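Long-range contacts in type I polyketide synthase PikAII (Streptomyces venezuelae, PDB 3QP9), which belongs to a modular polyketide synthase and carries a C2-type ketoreductase domain, a class that probably epimerises the alpha-substituent of the growing chain rather than reducing its ketone: residues W34-V39 and R224-L229; C153-A158 and M174-G179; A182-P187 and T502-T507. One frame throughout, in Å; residues are numbered along the deposited sequence.

Interaction 1 of 3, residues W34-V39 and R224-L229; sequences WKRLAV and RASGLL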
loop_
_atom_site.group_PDB
_atom_site.type_symbol
_atom_site.label_atom_id
_atom_site.label_comp_id
_atom_site.label_asym_id
_atom_site.label_seq_id
_atom_site.Cartn_x
_atom_site.Cartn_y
_atom_site.Cartn_z
ATOM N N TRP A 34 2.516 -11.579 -10.095
ATOM C CA TRP A 34 1.133 -11.726 -10.567
ATOM C C TRP A 34 1.066 -12.941 -11.443
ATOM O O TRP A 34 1.745 -12.997 -12.522
ATOM C CB TRP A 34 0.768 -10.431 -11.335
ATOM C CG TRP A 34 0.533 -9.308 -10.359
ATOM C CD1 TRP A 34 1.453 -8.436 -9.884
ATOM C CD2 TRP A 34 -0.720 -9.003 -9.681
ATOM N NE1 TRP A 34 0.838 -7.591 -8.920
ATOM C CE2 TRP A 34 -0.471 -7.939 -8.786
ATOM C CE3 TRP A 34 -2.020 -9.589 -9.715
ATOM C CZ2 TRP A 34 -1.480 -7.366 -7.958
ATOM C CZ3 TRP A 34 -3.017 -9.073 -8.870
ATOM C CH2 TRP A 34 -2.741 -7.924 -8.028
ATOM N N LYS A 35 0.395 -13.983 -10.971
ATOM C CA LYS A 35 0.420 -15.284 -11.653
ATOM C C LYS A 35 -0.713 -15.317 -12.696
ATOM O O LYS A 35 -1.880 -15.189 -12.363
ATOM C CB LYS A 35 0.159 -16.375 -10.608
ATOM C CG LYS A 35 -0.112 -17.733 -11.132
ATOM C CD LYS A 35 -0.627 -18.691 -9.937
ATOM C CE LYS A 35 -0.092 -20.146 -10.112
ATOM N NZ LYS A 35 -1.200 -21.094 -9.703
ATOM N N ARG A 36 -0.362 -15.529 -13.958
ATOM C CA ARG A 36 -1.403 -15.699 -15.006
ATOM C C ARG A 36 -2.316 -16.905 -14.723
ATOM O O ARG A 36 -1.814 -18.064 -14.521
ATOM C CB ARG A 36 -0.682 -15.889 -16.354
ATOM C CG ARG A 36 0.124 -14.644 -16.675
ATOM C CD ARG A 36 1.177 -14.931 -17.775
ATOM N NE ARG A 36 0.933 -14.080 -18.924
ATOM C CZ ARG A 36 1.360 -12.826 -19.019
ATOM N NH1 ARG A 36 2.072 -12.262 -18.014
ATOM N NH2 ARG A 36 1.065 -12.138 -20.113
ATOM N N LEU A 37 -3.635 -16.713 -14.725
ATOM C CA LEU A 37 -4.553 -17.817 -14.426
ATOM C C LEU A 37 -5.037 -18.513 -15.733
ATOM O O LEU A 37 -5.354 -17.828 -16.733
ATOM C CB LEU A 37 -5.763 -17.306 -13.636
ATOM C CG LEU A 37 -5.461 -16.639 -12.294
ATOM C CD1 LEU A 37 -6.759 -16.187 -11.627
ATOM C CD2 LEU A 37 -4.693 -17.656 -11.363
ATOM N N ALA A 38 -5.146 -19.852 -15.691
ATOM C CA ALA A 38 -5.669 -20.640 -16.826
ATOM C C ALA A 38 -7.071 -20.188 -17.266
ATOM O O ALA A 38 -7.913 -19.870 -16.422
ATOM C CB ALA A 38 -5.685 -22.131 -16.416
ATOM N N VAL A 39 -7.354 -20.128 -18.572
ATOM C CA VAL A 39 -8.770 -19.866 -18.999
ATOM C C VAL A 39 -9.693 -20.948 -18.420
ATOM O O VAL A 39 -9.277 -22.117 -18.365
ATOM C CB VAL A 39 -8.937 -19.786 -20.540
ATOM C CG1 VAL A 39 -8.426 -18.427 -21.054
ATOM C CG2 VAL A 39 -8.253 -20.968 -21.225
ATOM N N ARG A 224 -6.472 -8.018 -17.221
ATOM C CA ARG A 224 -5.622 -7.385 -18.202
ATOM C C ARG A 224 -6.040 -7.874 -19.572
ATOM O O ARG A 224 -6.879 -8.782 -19.724
ATOM C CB ARG A 224 -4.082 -7.588 -17.964
ATOM C CG ARG A 224 -3.596 -6.987 -16.579
ATOM C CD ARG A 224 -3.688 -5.522 -16.617
ATOM N NE ARG A 224 -3.170 -4.828 -15.439
ATOM C CZ ARG A 224 -3.907 -4.332 -14.425
ATOM N NH1 ARG A 224 -3.293 -3.688 -13.428
ATOM N NH2 ARG A 224 -5.218 -4.490 -14.417
ATOM N N ALA A 225 -5.501 -7.223 -20.587
ATOM C CA ALA A 225 -5.768 -7.650 -21.967
ATOM C C ALA A 225 -5.438 -9.144 -22.145
ATOM O O ALA A 225 -6.084 -9.841 -22.895
ATOM C CB ALA A 225 -4.909 -6.781 -22.941
ATOM N N SER A 226 -4.451 -9.630 -21.418
ATOM C CA SER A 226 -4.076 -11.064 -21.489
ATOM C C SER A 226 -5.021 -12.069 -20.862
ATOM O O SER A 226 -5.038 -13.235 -21.305
ATOM C CB SER A 226 -2.598 -11.267 -21.011
ATOM O OG SER A 226 -2.406 -11.277 -19.584
ATOM N N GLY A 227 -5.822 -11.648 -19.857
ATOM C CA GLY A 227 -6.660 -12.558 -19.105
ATOM C C GLY A 227 -6.629 -12.154 -17.616
ATOM O O GLY A 227 -6.438 -10.977 -17.292
ATOM N N LEU A 228 -6.831 -13.122 -16.728
ATOM C CA LEU A 228 -6.769 -12.865 -15.272
ATOM C C LEU A 228 -5.397 -13.195 -14.681
ATOM O O LEU A 228 -4.720 -14.201 -15.129
ATOM C CB LEU A 228 -7.868 -13.637 -14.562
ATOM C CG LEU A 228 -9.304 -13.455 -15.000
ATOM C CD1 LEU A 228 -10.178 -14.501 -14.355
ATOM C CD2 LEU A 228 -9.769 -12.017 -14.634
ATOM N N LEU A 229 -4.948 -12.344 -13.759
ATOM C CA LEU A 229 -3.730 -12.532 -12.949
ATOM C C LEU A 229 -4.011 -12.464 -11.427
ATOM O O LEU A 229 -4.815 -11.675 -10.997
ATOM C CB LEU A 229 -2.658 -11.487 -13.273
ATOM C CG LEU A 229 -2.151 -11.559 -14.720
ATOM C CD1 LEU A 229 -3.082 -10.682 -15.657
ATOM C CD2 LEU A 229 -0.628 -11.134 -14.977
HETATM O O HOH W 1 -7.250 -15.740 -17.650
#
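Arg36 and Leu229 form an antiparallel non-hydrogen-bonded pair, with their CA atoms 4.4 Å apart and the axes of strands 34-36 and 227-229 at 142° to each other. One residue further along, Leu37 N donates to Leu228 O over 2.8 Å, a nearly straight bond with 174° at the hydrogen. Beyond it a water continues the ladder, giving a hydrogen to Leu37 O at 3.0 Å and accepting one from Leu228 N at 2.8 Å. Beside this pair, Leu229 CA makes a CA-H...O contact of 3.3 Å with Lys35 O.

Leu229 has more surface buried here than any other residue. Its CD2 branch sits 4.0 Å from Trp34 CB, while Leu229 O meets the indole at its edge, 3.7 Å from Trp34 CE3. The aliphatic part of Arg36 runs alongside Leu229, the two side chains pointing the same way from one face of the sheet.

Strand 227-235 has strand 29-36 on one side and strand 220-224 on the other. Strands 220-224 and 227-235 form a tight hairpin whose type I turn spans Arg224 to Gly227, so the N-terminal strand is laid beside a hairpin formed much later in the sequence. Arg224, entering the turn, makes salt bridges to Asp195 and Asp165.

Ser226, in the turn, lies over one face of the Arg36 guanidinium. A bend in the arginine chain at chi3 (120°) turns the group there, with Arg36 NH2 3.6 Å from Ser226 OG, too long to count as a hydrogen bond. Leu37 and Leu228 approach obliquely, Leu37 CD1 touching Leu228 CB, and the Leu228 side chain also meets Arg207 and Val211 of helix 202-212.

Interaction 2 of 3, residues C153-A158 and M174-G179; sequences CVTHGA and MVWGMG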
loop_
_atom_site.group_PDB
_atom_site.type_symbol
_atom_site.label_atom_id
_atom_site.label_comp_id
_atom_site.label_asym_id
_atom_site.label_seq_id
_atom_site.Cartn_x
_atom_site.Cartn_y
_atom_site.Cartn_z
ATOM N N CYS A 153 -14.398 -5.040 -4.181
ATOM C CA CYS A 153 -14.039 -3.625 -4.476
ATOM C C CYS A 153 -13.256 -3.576 -5.748
ATOM O O CYS A 153 -12.275 -4.254 -5.879
ATOM C CB CYS A 153 -13.215 -2.992 -3.320
ATOM S SG CYS A 153 -14.192 -2.830 -1.796
ATOM N N VAL A 154 -13.726 -2.811 -6.711
ATOM C CA VAL A 154 -13.094 -2.754 -8.014
ATOM C C VAL A 154 -12.319 -1.469 -8.165
ATOM O O VAL A 154 -12.834 -0.385 -7.826
ATOM C CB VAL A 154 -14.136 -2.955 -9.108
ATOM C CG1 VAL A 154 -13.527 -2.797 -10.513
ATOM C CG2 VAL A 154 -14.764 -4.408 -8.989
ATOM N N THR A 155 -11.049 -1.558 -8.650
ATOM C CA THR A 155 -10.252 -0.389 -8.892
ATOM C C THR A 155 -9.858 -0.404 -10.367
ATOM O O THR A 155 -10.149 -1.350 -11.055
ATOM C CB THR A 155 -8.951 -0.395 -8.024
ATOM O OG1 THR A 155 -8.211 -1.623 -8.294
ATOM C CG2 THR A 155 -9.287 -0.244 -6.506
ATOM N N HIS A 156 -9.220 0.668 -10.865
ATOM C CA HIS A 156 -8.591 0.674 -12.227
ATOM C C HIS A 156 -7.283 1.394 -12.088
ATOM O O HIS A 156 -7.222 2.433 -11.447
ATOM C CB HIS A 156 -9.515 1.345 -13.316
ATOM C CG HIS A 156 -9.889 2.761 -13.026
ATOM N ND1 HIS A 156 -9.190 3.829 -13.550
ATOM C CD2 HIS A 156 -10.899 3.296 -12.272
ATOM C CE1 HIS A 156 -9.724 4.963 -13.113
ATOM N NE2 HIS A 156 -10.759 4.670 -12.331
ATOM N N GLY A 157 -6.225 0.836 -12.667
ATOM C CA GLY A 157 -4.875 1.460 -12.611
ATOM C C GLY A 157 -4.194 1.380 -11.230
ATOM O O GLY A 157 -3.229 2.074 -10.996
ATOM N N ALA A 158 -4.724 0.594 -10.300
ATOM C CA ALA A 158 -4.162 0.530 -8.975
ATOM C C ALA A 158 -2.890 -0.355 -8.748
ATOM O O ALA A 158 -2.166 -0.157 -7.745
ATOM C CB ALA A 158 -5.268 0.221 -7.919
ATOM N N MET A 174 -4.631 2.344 -2.316
ATOM C CA MET A 174 -4.904 2.433 -0.825
ATOM C C MET A 174 -6.120 1.614 -0.462
ATOM O O MET A 174 -6.210 1.073 0.638
ATOM C CB MET A 174 -5.113 3.870 -0.323
ATOM C CG MET A 174 -3.922 4.728 -0.675
ATOM S SD MET A 174 -3.751 6.234 0.257
ATOM C CE MET A 174 -5.054 7.161 -0.576
ATOM N N VAL A 175 -7.058 1.470 -1.388
ATOM C CA VAL A 175 -8.142 0.546 -1.145
ATOM C C VAL A 175 -7.688 -0.919 -1.087
ATOM O O VAL A 175 -8.193 -1.720 -0.286
ATOM C CB VAL A 175 -9.208 0.736 -2.195
ATOM C CG1 VAL A 175 -10.168 -0.456 -2.193
ATOM C CG2 VAL A 175 -9.874 2.060 -1.917
ATOM N N TRP A 176 -6.716 -1.269 -1.899
ATOM C CA TRP A 176 -6.124 -2.626 -1.825
ATOM C C TRP A 176 -5.479 -2.803 -0.479
ATOM O O TRP A 176 -5.588 -3.879 0.156
ATOM C CB TRP A 176 -5.068 -2.892 -2.958
ATOM C CG TRP A 176 -5.748 -3.216 -4.297
ATOM C CD1 TRP A 176 -6.511 -2.339 -5.066
ATOM C CD2 TRP A 176 -5.830 -4.469 -4.972
ATOM N NE1 TRP A 176 -6.982 -2.959 -6.156
ATOM C CE2 TRP A 176 -6.593 -4.260 -6.134
ATOM C CE3 TRP A 176 -5.309 -5.771 -4.710
ATOM C CZ2 TRP A 176 -6.883 -5.281 -7.058
ATOM C CZ3 TRP A 176 -5.549 -6.744 -5.628
ATOM C CH2 TRP A 176 -6.353 -6.521 -6.801
ATOM N N GLY A 177 -4.746 -1.804 -0.018
ATOM C CA GLY A 177 -4.054 -2.011 1.269
ATOM C C GLY A 177 -5.054 -2.239 2.394
ATOM O O GLY A 177 -4.910 -3.150 3.240
ATOM N N MET A 178 -6.081 -1.378 2.427
ATOM C CA MET A 178 -7.073 -1.501 3.499
ATOM C C MET A 178 -7.904 -2.788 3.323
ATOM O O MET A 178 -8.228 -3.451 4.322
ATOM C CB MET A 178 -8.019 -0.300 3.420
ATOM C CG MET A 178 -9.125 -0.327 4.498
ATOM S SD MET A 178 -9.927 1.287 4.249
ATOM C CE MET A 178 -11.087 0.776 3.027
ATOM N N GLY A 179 -8.223 -3.106 2.064
ATOM C CA GLY A 179 -9.001 -4.329 1.672
ATOM C C GLY A 179 -8.411 -5.627 2.144
ATOM O O GLY A 179 -9.140 -6.523 2.615
#
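Thr155 OG1 is held by two partners: the indole N-H of Trp176 and the carboxylate of Asp195. Trp176 NE1 donates to Thr155 OG1 over 2.8 Å with 168° at the hydrogen, and the hydroxyl oxygen lies close to the indole plane, at the ring edge. The bond is therefore short, straight and well aligned with the N-H. Because OG1 accepts from the indole, the threonine's own hydrogen is probably directed to Asp195 OD2, which also takes the backbone N-H of Ala158. Asp195 OD2 thus links the end of strand 151-156 to the loop that follows it.

The threonine rotamer puts both its branches to use. With chi1 at 56°, OG1 stands between the backbone N and the carbonyl carbon, and CG2 is carried against the same pyrrole edge, 3.6 Å from Trp176 NE1. Ala158 CB approaches the ring obliquely at 4.0 Å from Trp176 NE1. Three contacts on one corner of the indole, one of them a hydrogen bond, should limit its rotation.

Beside this polar centre the packing is apolar. Val175 CG1, anti to its backbone N, points to the strand and lies 4.1 Å from Cys153 CB. The same methyl is more loosely placed 4.4 Å from Thr155 CG2, so Cys153 and Thr155, alternate residues on one face of the strand, meet a single valine branch.

Helix 174-179 runs at 150° to strand 153-156, their axes approaching to 9.5 Å, within the Rossmann-like beta-alpha-beta unit of strand 151-156, helix 170-185 and strand 190-196. Trp176 also packs on Leu193 and Asp195 of the next strand, while helix 130-144 meets Val175 and Met178 through Thr135.

Interaction 3 of 3, residues A182-P187 and T502-T507; sequences AALEHP and TARPGT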
loop_
_atom_site.group_PDB
_atom_site.type_symbol
_atom_site.label_atom_id
_atom_site.label_comp_id
_atom_site.label_asym_id
_atom_site.label_seq_id
_atom_site.Cartn_x
_atom_site.Cartn_y
_atom_site.Cartn_z
ATOM N N ALA A 182 -9.405 -5.734 5.663
ATOM C CA ALA A 182 -10.838 -6.071 5.785
ATOM C C ALA A 182 -11.110 -7.576 5.585
ATOM O O ALA A 182 -11.930 -8.164 6.310
ATOM C CB ALA A 182 -11.693 -5.234 4.824
ATOM N N ALA A 183 -10.426 -8.185 4.634
ATOM C CA ALA A 183 -10.420 -9.655 4.528
ATOM C C ALA A 183 -10.091 -10.419 5.810
ATOM O O ALA A 183 -10.658 -11.528 6.049
ATOM C CB ALA A 183 -9.423 -10.143 3.427
ATOM N N LEU A 184 -9.118 -9.927 6.574
ATOM C CA LEU A 184 -8.685 -10.679 7.781
ATOM C C LEU A 184 -9.604 -10.371 8.924
ATOM O O LEU A 184 -9.893 -11.246 9.752
ATOM C CB LEU A 184 -7.289 -10.305 8.208
ATOM C CG LEU A 184 -6.188 -10.632 7.214
ATOM C CD1 LEU A 184 -4.829 -10.003 7.615
ATOM C CD2 LEU A 184 -6.127 -12.123 7.088
ATOM N N GLU A 185 -10.121 -9.143 8.932
ATOM C CA GLU A 185 -11.038 -8.708 9.999
ATOM C C GLU A 185 -12.510 -9.093 9.809
ATOM O O GLU A 185 -13.256 -9.261 10.792
ATOM C CB GLU A 185 -10.865 -7.191 10.280
ATOM C CG GLU A 185 -9.455 -6.748 10.764
ATOM C CD GLU A 185 -9.430 -5.260 11.051
ATOM O OE1 GLU A 185 -10.416 -4.538 10.735
ATOM O OE2 GLU A 185 -8.405 -4.798 11.559
ATOM N N HIS A 186 -12.973 -9.187 8.569
ATOM C CA HIS A 186 -14.360 -9.591 8.304
ATOM C C HIS A 186 -14.378 -10.729 7.275
ATOM O O HIS A 186 -14.850 -10.581 6.130
ATOM C CB HIS A 186 -15.184 -8.375 7.835
ATOM C CG HIS A 186 -15.150 -7.237 8.794
ATOM N ND1 HIS A 186 -15.934 -7.215 9.929
ATOM C CD2 HIS A 186 -14.456 -6.072 8.790
ATOM C CE1 HIS A 186 -15.705 -6.103 10.607
ATOM N NE2 HIS A 186 -14.809 -5.388 9.943
ATOM N N PRO A 187 -13.777 -11.845 7.631
ATOM C CA PRO A 187 -13.542 -12.825 6.567
ATOM C C PRO A 187 -14.820 -13.455 5.964
ATOM O O PRO A 187 -14.807 -13.891 4.855
ATOM C CB PRO A 187 -12.737 -13.906 7.260
ATOM C CG PRO A 187 -13.049 -13.686 8.785
ATOM C CD PRO A 187 -13.198 -12.232 8.926
ATOM N N THR A 502 -5.636 -18.506 9.655
ATOM C CA THR A 502 -6.481 -19.105 10.704
ATOM C C THR A 502 -7.933 -18.636 10.546
ATOM O O THR A 502 -8.839 -19.448 10.660
ATOM C CB THR A 502 -5.890 -18.972 12.169
ATOM O OG1 THR A 502 -4.648 -19.705 12.265
ATOM C CG2 THR A 502 -6.822 -19.581 13.236
ATOM N N ALA A 503 -8.151 -17.361 10.257
ATOM C CA ALA A 503 -9.512 -16.843 10.071
ATOM C C ALA A 503 -9.986 -16.769 8.627
ATOM O O ALA A 503 -11.175 -16.931 8.329
ATOM C CB ALA A 503 -9.635 -15.463 10.714
ATOM N N ARG A 504 -9.047 -16.534 7.721
ATOM C CA ARG A 504 -9.417 -16.272 6.363
ATOM C C ARG A 504 -8.557 -17.172 5.470
ATOM O O ARG A 504 -7.371 -17.015 5.468
ATOM C CB ARG A 504 -9.102 -14.761 6.090
ATOM C CG ARG A 504 -9.091 -14.333 4.639
ATOM C CD ARG A 504 -10.480 -14.272 4.117
ATOM N NE ARG A 504 -10.505 -13.866 2.753
ATOM C CZ ARG A 504 -11.600 -13.499 2.060
ATOM N NH1 ARG A 504 -11.434 -13.105 0.775
ATOM N NH2 ARG A 504 -12.825 -13.484 2.618
ATOM N N PRO A 505 -9.169 -18.119 4.720
ATOM C CA PRO A 505 -8.334 -18.813 3.666
ATOM C C PRO A 505 -7.855 -17.841 2.591
ATOM O O PRO A 505 -8.516 -16.851 2.311
ATOM C CB PRO A 505 -9.295 -19.831 3.019
ATOM C CG PRO A 505 -10.583 -19.766 3.838
ATOM C CD PRO A 505 -10.547 -18.646 4.836
ATOM N N GLY A 506 -6.710 -18.120 1.975
ATOM C CA GLY A 506 -6.317 -17.316 0.842
ATOM C C GLY A 506 -5.194 -17.968 0.133
ATOM O O GLY A 506 -4.700 -19.055 0.528
ATOM N N THR A 507 -4.756 -17.301 -0.904
ATOM C CA THR A 507 -3.810 -17.954 -1.826
ATOM C C THR A 507 -2.565 -17.108 -2.031
ATOM O O THR A 507 -1.656 -17.432 -2.863
ATOM C CB THR A 507 -4.425 -18.108 -3.209
ATOM O OG1 THR A 507 -4.919 -16.819 -3.641
ATOM C CG2 THR A 507 -5.577 -19.161 -3.269
#
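Arg504 lies along the C-terminal end of helix 182-185 and has the largest buried surface in this contact, followed by Pro187 and Ala503. A bend at chi2 (74°) carries its chain past the helix, and Arg504 CD comes 3.4 Å from Ala183 O. Farther out, Ala183 CB sits over one face of the guanidinium, toward its rim and 3.9 Å from Arg504 NE. At the edge of that group, Arg504 NH2 makes a weak hydrogen bond to Pro187 O, 3.0 Å long but with only 131° at the hydrogen. Stronger hold comes from elsewhere: NH1 forms a salt bridge with Asp219, and NH2 also donates to Trp190 O.

Pro187 touches both Ala503 and Arg504. Its CB meets the backbone, with Pro187 CB 3.6 Å from Ala503 O, and its CG faces the Ala503 methyl. Leu184 crosses Arg504 at about a right angle, Leu184 CD2 lying 4.1 Å from Arg504 CB.

The arrangement is surface packing of a C-terminal loop, the one after helix 493-501, against the helix-to-strand turn of the Rossmann-like beta-alpha-beta unit that contains helix 170-185.

How the interactions relate
Interactions 2 and 3 share helix 170-185: the first packs its middle on strand 151-156, the second meets its C-terminal end, with their centres 17 Å apart. Interaction 1 lies 18 Å from interaction 2 and 23 Å from interaction 3, centre to centre. It touches interaction 2 directly, Trp34 CH2 lying 3.9 Å from Trp176 CZ3, and both involve Asp195, through Arg224 and Thr155. Along the chain, interaction 2 falls wholly between the two halves of interaction 1, whereas 1 and 3 alternate. Interactions 1 and 2 reach the same sheet, and an early strand and a late loop each pack near the Rossmann-like unit, at separate places.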